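2-hydroxyisobutyryl-CoA mutase large subunit (Aquincola tertiaricarbonis, PDB 4R3U) supplies the substrate-binding subunit of a cobalamin-dependent mutase that interconverts 2-hydroxyisobutyryl-CoA and (S)-3-hydroxybutyryl-CoA. Local coordinates at residues H256-A260 / F300-G304; P264-A268 / E308-K312. All coordinates share one frame; numbering follows the deposited sequence.

Interaction 1: residues H256-A260 / F300-G304; sequences HISEA and FVSQG. With 3HC (3-hydroxybutanoyl-coenzyme A), chain E.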
ATOM      1  N   HIS A 256       6.862  18.258 -11.515  1.00 20.59           N
ATOM      2  CA  HIS A 256       7.666  18.209 -12.727  1.00 19.61           C
ATOM      3  C   HIS A 256       9.130  18.387 -12.435  1.00 24.38           C
ATOM      4  O   HIS A 256       9.949  17.800 -13.139  1.00 23.45           O
ATOM      5  CB  HIS A 256       7.161  19.245 -13.729  1.00 19.61           C
ATOM      6  CG  HIS A 256       5.664  19.313 -13.790  1.00 22.29           C
ATOM      7  ND1 HIS A 256       4.940  20.128 -12.917  1.00 24.50           N
ATOM      8  CD2 HIS A 256       4.799  18.646 -14.586  1.00 22.79           C
ATOM      9  CE1 HIS A 256       3.669  19.940 -13.232  1.00 22.99           C
ATOM     10  NE2 HIS A 256       3.535  19.064 -14.232  1.00 22.76           N
ATOM     11  N   ILE A 257       9.471  19.218 -11.407  1.00 22.99           N
ATOM     12  CA  ILE A 257      10.846  19.446 -10.962  1.00 22.53           C
ATOM     13  C   ILE A 257      11.362  18.098 -10.433  1.00 24.65           C
ATOM     14  O   ILE A 257      12.439  17.654 -10.850  1.00 24.73           O
ATOM     15  CB  ILE A 257      10.946  20.630  -9.929  1.00 26.50           C
ATOM     16  CG1 ILE A 257      10.630  22.004 -10.599  1.00 27.20           C
ATOM     17  CG2 ILE A 257      12.325  20.679  -9.210  1.00 25.57           C
ATOM     18  CD1 ILE A 257      10.074  23.077  -9.655  1.00 25.42           C
ATOM     19  N   SER A 258      10.561  17.413  -9.576  1.00 20.22           N
ATOM     20  CA  SER A 258      10.928  16.087  -9.055  1.00 19.54           C
ATOM     21  C   SER A 258      11.093  15.068 -10.195  1.00 21.82           C
ATOM     22  O   SER A 258      12.123  14.391 -10.292  1.00 21.47           O
ATOM     23  CB  SER A 258       9.879  15.585  -8.070  1.00 19.93           C
ATOM     24  OG  SER A 258      10.311  14.369  -7.486  1.00 22.92           O
ATOM     25  N   GLU A 259      10.059  14.958 -11.039  1.00 18.38           N
ATOM     26  CA  GLU A 259      10.010  14.025 -12.166  1.00 17.97           C
ATOM     27  C   GLU A 259      11.096  14.260 -13.238  1.00 20.24           C
ATOM     28  O   GLU A 259      11.479  13.307 -13.940  1.00 19.74           O
ATOM     29  CB  GLU A 259       8.599  13.955 -12.739  1.00 18.22           C
ATOM     30  CG  GLU A 259       7.621  13.309 -11.777  1.00 19.47           C
ATOM     31  CD  GLU A 259       7.626  11.796 -11.772  1.00 34.81           C
ATOM     32  OE1 GLU A 259       7.816  11.207 -10.684  1.00 36.73           O
ATOM     33  OE2 GLU A 259       7.475  11.199 -12.862  1.00 28.10           O
ATOM     34  N   ALA A 260      11.617  15.511 -13.323  1.00 16.13           N
ATOM     35  CA  ALA A 260      12.735  15.885 -14.193  1.00 16.19           C
ATOM     36  C   ALA A 260      14.076  15.357 -13.591  1.00 18.80           C
ATOM     37  O   ALA A 260      15.116  15.474 -14.232  1.00 18.41           O
ATOM     38  CB  ALA A 260      12.794  17.396 -14.364  1.00 16.30           C
ATOM     39  N   PHE A 300       2.407  19.039  -5.917  1.00 18.51           N
ATOM     40  CA  PHE A 300       3.606  18.281  -5.517  1.00 18.03           C
ATOM     41  C   PHE A 300       3.488  16.782  -5.801  1.00 17.77           C
ATOM     42  O   PHE A 300       2.391  16.255  -5.932  1.00 16.84           O
ATOM     43  CB  PHE A 300       3.937  18.538  -4.030  1.00 19.74           C
ATOM     44  CG  PHE A 300       4.275  19.986  -3.758  1.00 23.26           C
ATOM     45  CD1 PHE A 300       5.449  20.554  -4.263  1.00 25.14           C
ATOM     46  CD2 PHE A 300       3.401  20.798  -3.034  1.00 25.03           C
ATOM     47  CE1 PHE A 300       5.742  21.901  -4.038  1.00 26.53           C
ATOM     48  CE2 PHE A 300       3.705  22.137  -2.799  1.00 27.89           C
ATOM     49  CZ  PHE A 300       4.864  22.687  -3.313  1.00 26.29           C
ATOM     50  N   VAL A 301       4.619  16.112  -5.886  1.00 15.10           N
ATOM     51  CA  VAL A 301       4.676  14.662  -6.049  1.00 15.77           C
ATOM     52  C   VAL A 301       4.624  14.031  -4.636  1.00 22.39           C
ATOM     53  O   VAL A 301       4.960  14.692  -3.637  1.00 23.60           O
ATOM     54  CB  VAL A 301       5.997  14.221  -6.804  1.00 16.53           C
ATOM     55  CG1 VAL A 301       7.245  14.445  -5.947  1.00 15.85           C
ATOM     56  CG2 VAL A 301       5.927  12.783  -7.277  1.00 14.79           C
ATOM     57  N   SER A 302       4.256  12.753  -4.575  1.00 19.84           N
ATOM     58  CA  SER A 302       4.377  11.933  -3.387  1.00 18.71           C
ATOM     59  C   SER A 302       5.335  10.857  -3.853  1.00 21.15           C
ATOM     60  O   SER A 302       4.959   9.949  -4.615  1.00 20.65           O
ATOM     61  CB  SER A 302       3.049  11.326  -2.969  1.00 21.01           C
ATOM     62  OG  SER A 302       3.297  10.537  -1.818  1.00 27.75           O
ATOM     63  N   GLN A 303       6.617  11.047  -3.510  1.00 18.43           N
ATOM     64  CA  GLN A 303       7.698  10.149  -3.890  1.00 17.68           C
ATOM     65  C   GLN A 303       7.777   8.950  -2.972  1.00 19.03           C
ATOM     66  O   GLN A 303       6.928   8.791  -2.059  1.00 16.69           O
ATOM     67  CB  GLN A 303       9.051  10.877  -4.021  1.00 19.04           C
ATOM     68  CG  GLN A 303       9.508  11.092  -5.456  1.00 18.79           C
ATOM     69  CD  GLN A 303      10.288   9.931  -6.077  1.00 32.42           C
ATOM     70  OE1 GLN A 303      10.763   8.979  -5.419  1.00 25.22           O
ATOM     71  NE2 GLN A 303      10.467  10.013  -7.379  1.00 24.57           N
ATOM     72  N   GLY A 304       8.787   8.099  -3.270  1.00 15.12           N
ATOM     73  CA  GLY A 304       9.021   6.818  -2.643  1.00 13.33           C
ATOM     74  C   GLY A 304       9.446   6.823  -1.216  1.00 17.26           C
ATOM     75  O   GLY A 304       9.222   5.811  -0.566  1.00 20.19           O
TER
HETATM   76  N1A 3HC E 801     -14.107  21.617   5.742  0.50 46.88           N
HETATM   77  C2A 3HC E 801     -14.953  22.649   5.099  0.50 45.91           C
HETATM   78  N3A 3HC E 801     -14.626  22.830   3.679  0.50 44.89           N
HETATM   79  C4A 3HC E 801     -13.658  22.100   3.074  0.50 45.41           C
HETATM   80  C5A 3HC E 801     -12.931  21.180   3.744  0.50 46.16           C
HETATM   81  C6A 3HC E 801     -13.147  20.966   5.061  0.50 45.41           C
HETATM   82  N6A 3HC E 801     -12.396  20.049   5.669  0.50 43.70           N
HETATM   83  N7A 3HC E 801     -12.081  20.634   2.870  0.50 44.40           N
HETATM   84  C8A 3HC E 801     -12.283  21.197   1.683  0.50 42.80           C
HETATM   85  N9A 3HC E 801     -13.231  22.120   1.814  0.50 42.50           N
HETATM   86  C1B 3HC E 801     -13.814  23.027   0.778  0.50 38.06           C
HETATM   87  C2B 3HC E 801     -12.805  24.016   0.233  0.50 35.54           C
HETATM   88  O2B 3HC E 801     -12.736  25.199   1.036  0.50 35.58           O
HETATM   89  C3B 3HC E 801     -13.355  24.299  -1.155  0.50 38.73           C
HETATM   90  O3B 3HC E 801     -14.424  25.275  -1.097  0.50 44.84           O
HETATM   91  P3B 3HC E 801     -14.553  26.512  -2.127  0.50 43.89           P
HETATM   92  O7A 3HC E 801     -14.690  25.844  -3.437  0.50 45.33           O
HETATM   93  O8A 3HC E 801     -15.785  27.181  -1.641  0.50 47.76           O
HETATM   94  O9A 3HC E 801     -13.292  27.253  -1.896  0.50 39.49           O
HETATM   95  C4B 3HC E 801     -13.958  22.963  -1.575  0.50 36.96           C
HETATM   96  O4B 3HC E 801     -14.245  22.228  -0.347  0.50 38.51           O
HETATM   97  C5B 3HC E 801     -13.001  22.189  -2.500  0.50 34.44           C
HETATM   98  O5B 3HC E 801     -11.886  21.672  -1.740  0.50 33.39           O
HETATM   99  P1A 3HC E 801     -10.338  22.110  -1.993  0.50 33.76           P
HETATM  100  O1A 3HC E 801     -10.244  23.466  -2.601  0.50 34.58           O
HETATM  101  O2A 3HC E 801      -9.580  21.845  -0.759  0.50 32.48           O
HETATM  102  O3A 3HC E 801      -9.964  20.914  -3.054  0.50 33.55           O
HETATM  103  P2A 3HC E 801      -9.938  21.002  -4.676  0.50 29.74           P
HETATM  104  O4A 3HC E 801      -9.602  19.666  -5.190  0.50 28.43           O
HETATM  105  O5A 3HC E 801     -11.145  21.685  -5.203  0.50 33.02           O
HETATM  106  O6A 3HC E 801      -8.715  21.982  -4.890  0.50 28.82           O
HETATM  107  CBP 3HC E 801      -6.442  22.670  -5.374  0.50 27.99           C
HETATM  108  CCP 3HC E 801      -7.338  21.647  -4.642  0.50 29.25           C
HETATM  109  CDP 3HC E 801      -6.651  24.018  -4.671  0.50 26.17           C
HETATM  110  CEP 3HC E 801      -4.971  22.273  -5.201  0.50 28.00           C
HETATM  111  CAP 3HC E 801      -6.834  22.790  -6.886  0.50 27.59           C
HETATM  112  OAP 3HC E 801      -6.124  23.823  -7.604  0.50 27.43           O
HETATM  113  C9P 3HC E 801      -6.907  21.462  -7.693  0.50 28.49           C
HETATM  114  O9P 3HC E 801      -7.940  20.791  -7.727  0.50 29.02           O
HETATM  115  N8P 3HC E 801      -5.821  21.150  -8.420  0.50 28.88           N
HETATM  116  C7P 3HC E 801      -5.798  19.960  -9.277  0.50 26.92           C
HETATM  117  C6P 3HC E 801      -4.569  19.979 -10.174  0.50 24.04           C
HETATM  118  C5P 3HC E 801      -4.443  18.705 -11.016  0.50 21.79           C
HETATM  119  O5P 3HC E 801      -5.202  17.741 -10.884  0.50 21.65           O
HETATM  120  N4P 3HC E 801      -3.436  18.758 -11.895  0.50 20.57           N
HETATM  121  C3P 3HC E 801      -3.119  17.650 -12.784  0.50 22.35           C
HETATM  122  C2P 3HC E 801      -1.669  17.775 -13.168  0.50 22.78           C
HETATM  123  S1P 3HC E 801      -1.124  16.384 -14.206  0.50 26.37           S
HETATM  124  C1  3HC E 801       0.568  16.942 -14.462  0.50 27.73           C
HETATM  125  O1  3HC E 801       0.875  18.111 -14.687  0.50 27.03           O
HETATM  126  C2  3HC E 801       1.673  15.884 -14.293  0.50 29.36           C
HETATM  127  C3  3HC E 801       1.797  14.972 -15.516  0.50 31.51           C
HETATM  128  O3  3HC E 801       0.546  14.339 -15.762  0.50 33.43           O
HETATM  129  C4  3HC E 801       2.258  15.755 -16.755  0.50 31.00           C

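Interaction 2: residues P264-A268 / E308-K312; sequences PLQEA and EEVAK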
ATOM      1  N   PRO A 264      13.648  15.844  -3.278  1.00 23.21           N
ATOM      2  CA  PRO A 264      12.510  16.497  -2.611  1.00 23.00           C
ATOM      3  C   PRO A 264      12.821  17.935  -2.110  1.00 26.06           C
ATOM      4  O   PRO A 264      11.934  18.776  -2.096  1.00 27.01           O
ATOM      5  CB  PRO A 264      12.211  15.540  -1.454  1.00 24.57           C
ATOM      6  CG  PRO A 264      12.693  14.216  -1.941  1.00 27.07           C
ATOM      7  CD  PRO A 264      13.965  14.560  -2.625  1.00 23.45           C
ATOM      8  N   LEU A 265      14.077  18.222  -1.741  1.00 22.43           N
ATOM      9  CA  LEU A 265      14.510  19.550  -1.303  1.00 22.50           C
ATOM     10  C   LEU A 265      14.509  20.543  -2.464  1.00 25.80           C
ATOM     11  O   LEU A 265      14.074  21.676  -2.286  1.00 26.08           O
ATOM     12  CB  LEU A 265      15.900  19.513  -0.631  1.00 22.62           C
ATOM     13  CG  LEU A 265      16.450  20.871  -0.111  1.00 25.68           C
ATOM     14  CD1 LEU A 265      15.511  21.506   0.930  1.00 25.52           C
ATOM     15  CD2 LEU A 265      17.849  20.721   0.423  1.00 21.28           C
ATOM     16  N   GLN A 266      14.992  20.124  -3.643  1.00 22.60           N
ATOM     17  CA  GLN A 266      14.987  20.965  -4.847  1.00 21.88           C
ATOM     18  C   GLN A 266      13.541  21.211  -5.278  1.00 25.54           C
ATOM     19  O   GLN A 266      13.171  22.343  -5.583  1.00 26.03           O
ATOM     20  CB  GLN A 266      15.807  20.333  -5.974  1.00 22.53           C
ATOM     21  CG  GLN A 266      17.315  20.375  -5.736  1.00 24.99           C
ATOM     22  CD  GLN A 266      18.061  19.292  -6.479  1.00 36.03           C
ATOM     23  OE1 GLN A 266      17.490  18.449  -7.166  1.00 35.89           O
ATOM     24  NE2 GLN A 266      19.354  19.241  -6.302  1.00 25.65           N
ATOM     25  N   GLU A 267      12.706  20.181  -5.190  1.00 21.61           N
ATOM     26  CA  GLU A 267      11.296  20.279  -5.514  1.00 21.56           C
ATOM     27  C   GLU A 267      10.622  21.370  -4.670  1.00 28.12           C
ATOM     28  O   GLU A 267      10.108  22.352  -5.228  1.00 28.04           O
ATOM     29  CB  GLU A 267      10.602  18.928  -5.298  1.00 21.69           C
ATOM     30  CG  GLU A 267       9.106  19.065  -5.489  1.00 24.21           C
ATOM     31  CD  GLU A 267       8.238  17.907  -5.079  1.00 27.35           C
ATOM     32  OE1 GLU A 267       8.765  16.948  -4.478  1.00 19.63           O
ATOM     33  OE2 GLU A 267       7.014  17.976  -5.338  1.00 22.79           O
ATOM     34  N   ALA A 268      10.656  21.195  -3.335  1.00 24.20           N
ATOM     35  CA  ALA A 268      10.085  22.114  -2.353  1.00 23.79           C
ATOM     36  C   ALA A 268      10.618  23.541  -2.507  1.00 26.63           C
ATOM     37  O   ALA A 268       9.837  24.483  -2.678  1.00 26.47           O
ATOM     38  CB  ALA A 268      10.344  21.593  -0.932  1.00 24.23           C
ATOM     39  N   GLU A 308      10.014  10.936   4.469  1.00 20.43           N
ATOM     40  CA  GLU A 308      10.583  12.151   3.880  1.00 19.60           C
ATOM     41  C   GLU A 308       9.515  13.006   3.121  1.00 28.03           C
ATOM     42  O   GLU A 308       9.492  14.229   3.252  1.00 30.30           O
ATOM     43  CB  GLU A 308      11.731  11.781   2.968  1.00 19.28           C
ATOM     44  CG  GLU A 308      12.229  12.891   2.070  1.00 13.33           C
ATOM     45  CD  GLU A 308      13.523  12.513   1.386  1.00 34.22           C
ATOM     46  OE1 GLU A 308      13.511  11.573   0.553  1.00 16.98           O
ATOM     47  OE2 GLU A 308      14.565  13.102   1.760  1.00 27.00           O
ATOM     48  N   GLU A 309       8.644  12.348   2.350  1.00 23.37           N
ATOM     49  CA  GLU A 309       7.572  12.976   1.577  1.00 21.87           C
ATOM     50  C   GLU A 309       6.547  13.647   2.460  1.00 23.63           C
ATOM     51  O   GLU A 309       6.168  14.759   2.167  1.00 25.08           O
ATOM     52  CB  GLU A 309       6.943  11.950   0.608  1.00 22.22           C
ATOM     53  CG  GLU A 309       7.898  11.624  -0.522  1.00 24.32           C
ATOM     54  CD  GLU A 309       8.275  12.837  -1.365  1.00 34.40           C
ATOM     55  OE1 GLU A 309       7.358  13.445  -1.960  1.00 22.29           O
ATOM     56  OE2 GLU A 309       9.478  13.182  -1.431  1.00 19.57           O
ATOM     57  N   VAL A 310       6.190  13.031   3.589  1.00 17.73           N
ATOM     58  CA  VAL A 310       5.286  13.598   4.596  1.00 16.62           C
ATOM     59  C   VAL A 310       5.952  14.838   5.256  1.00 23.98           C
ATOM     60  O   VAL A 310       5.319  15.889   5.379  1.00 25.79           O
ATOM     61  CB  VAL A 310       4.874  12.528   5.649  1.00 17.26           C
ATOM     62  CG1 VAL A 310       4.022  13.142   6.750  1.00 16.11           C
ATOM     63  CG2 VAL A 310       4.145  11.352   4.992  1.00 15.96           C
ATOM     64  N   ALA A 311       7.232  14.709   5.641  1.00 21.14           N
ATOM     65  CA  ALA A 311       8.013  15.779   6.255  1.00 22.49           C
ATOM     66  C   ALA A 311       8.082  16.989   5.304  1.00 29.41           C
ATOM     67  O   ALA A 311       7.942  18.131   5.745  1.00 30.88           O
ATOM     68  CB  ALA A 311       9.413  15.277   6.539  1.00 23.11           C
ATOM     69  N   LYS A 312       8.290  16.719   3.996  1.00 24.37           N
ATOM     70  CA  LYS A 312       8.387  17.689   2.923  1.00 23.28           C
ATOM     71  C   LYS A 312       7.085  18.481   2.791  1.00 26.44           C
ATOM     72  O   LYS A 312       7.137  19.702   2.668  1.00 25.80           O
ATOM     73  CB  LYS A 312       8.721  16.946   1.620  1.00 25.20           C
ATOM     74  CG  LYS A 312       9.005  17.826   0.398  1.00 27.62           C
ATOM     75  CD  LYS A 312       8.814  17.037  -0.904  1.00 23.07           C
ATOM     76  CE  LYS A 312       7.350  16.951  -1.271  1.00 18.75           C
ATOM     77  NZ  LYS A 312       7.112  15.980  -2.365  1.00 18.31           N
TER
HETATM   78  O   HOH W   1      10.013  14.698  -3.923  1.00 29.08           O

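Interaction 1: residues H256-A260 / F300-G304
Ser-258, on the short helix 255-259, faces Val-301 near the end of strand 298-302, their CA atoms 7.1 Å apart, and no hydrogen bond joins the two backbones. The strand belongs to the parallel sheet of the TIM barrel that binds acyl-CoA in this mutase family, and the helix comes directly after the neighbouring strand 252-253. The contact rests on small groups: Ser-258 OG lies 3.4 Å from Val-301 CG1, and Ser-258 CB is 3.6 Å from the same methyl. Val-301 aims this methyl at the helix because CG1 stands between its backbone N and carbonyl carbon (chi1 69°). A small serine lets helix and strand come this close, and Ser-258 OG also touches Gln-303 CG at 3.9 Å. The amide of Gln-303 turns back on its own chain, where Gly-304 N donates a nearly straight 3.0 Å bond to Gln-303 OE1 from above the carbonyl plane. Glu-259 brings OE1 to 4.2 Å from Val-301 CG2, but OE1 is held by the backbone N of Ala-347, and the residue also touches cobalamin. His-256 extends from the same helix to the substrate, an imidazole N-H being well suited to a thioester oxygen: NE2 donates to O1 of 3-hydroxybutanoyl-CoA, 2.9 Å away at the ring edge, in the ring plane, with an N-H...O angle of 157°.

Interaction 2: residues P264-A268 / E308-K312
Pro-264 lays its ring across the ends of two glutamates, CG lying 3.4 Å from Glu-309 OE2 and 3.7 Å from Glu-308 OE1. Beside it runs the aliphatic part of Lys-312, whose CD packs 3.8 Å from Pro-264 CB; proline suits the first turn of a helix, needing no backbone N-H there. Lysine combines this greasy stem with a charged end. Bent at chi3 (80°), it carries NZ to Glu-267 OE1 at 2.9 Å, approaching from above the carboxylate plane, and to Glu-309 OE1 at 2.6 Å, on the syn side but tilted out of the carboxylate plane. One ammonium thus bridges two buried carboxylates in a salt-bridge network, and a water donates to both Glu-267 OE1 and Glu-309 OE2. A methionine in place of Lys-312 would probably leave these glutamates, whose OE1 atoms are 4.5 Å apart, without the positive charge that offsets their repulsion. Glu-308 turns to other partners, Tyr-429, Thr-51 and Gly-53. Helices 264-283 and 306-327 run nearly parallel here, their local axes 10.8 Å apart at 21°, as successive outer helices of the barrel; strand 298-302 lies against Glu-267 and Glu-309, while helix 420-442 packs on Pro-264 and Leu-265.

The two interactions, with centres about 9 Å apart, share one run of the barrel: strand 252-253 is followed by the short helix 255-259 and helix 264-283, then by strand 298-302 and helix 306-327. Carboxylates of interaction 2 bind the backbone of strand 298-302 and of the residue just beyond it: Glu-267 OE2 lies 3.1 Å from Val-301 N, Glu-309 OE1 2.9 Å from Gln-303 N. Lys-312 NZ adds a third link, 2.8 Å from Val-301 O. Val-301 thus offers its main-chain N and O to the salt-bridge network while its CG1 methyl packs on Ser-258. Interaction 1 reaches the substrate and cobalamin directly; interaction 2 stands behind it, the Glu-267 side chain about 8 Å from that of His-256 and about 10 Å from cobalamin.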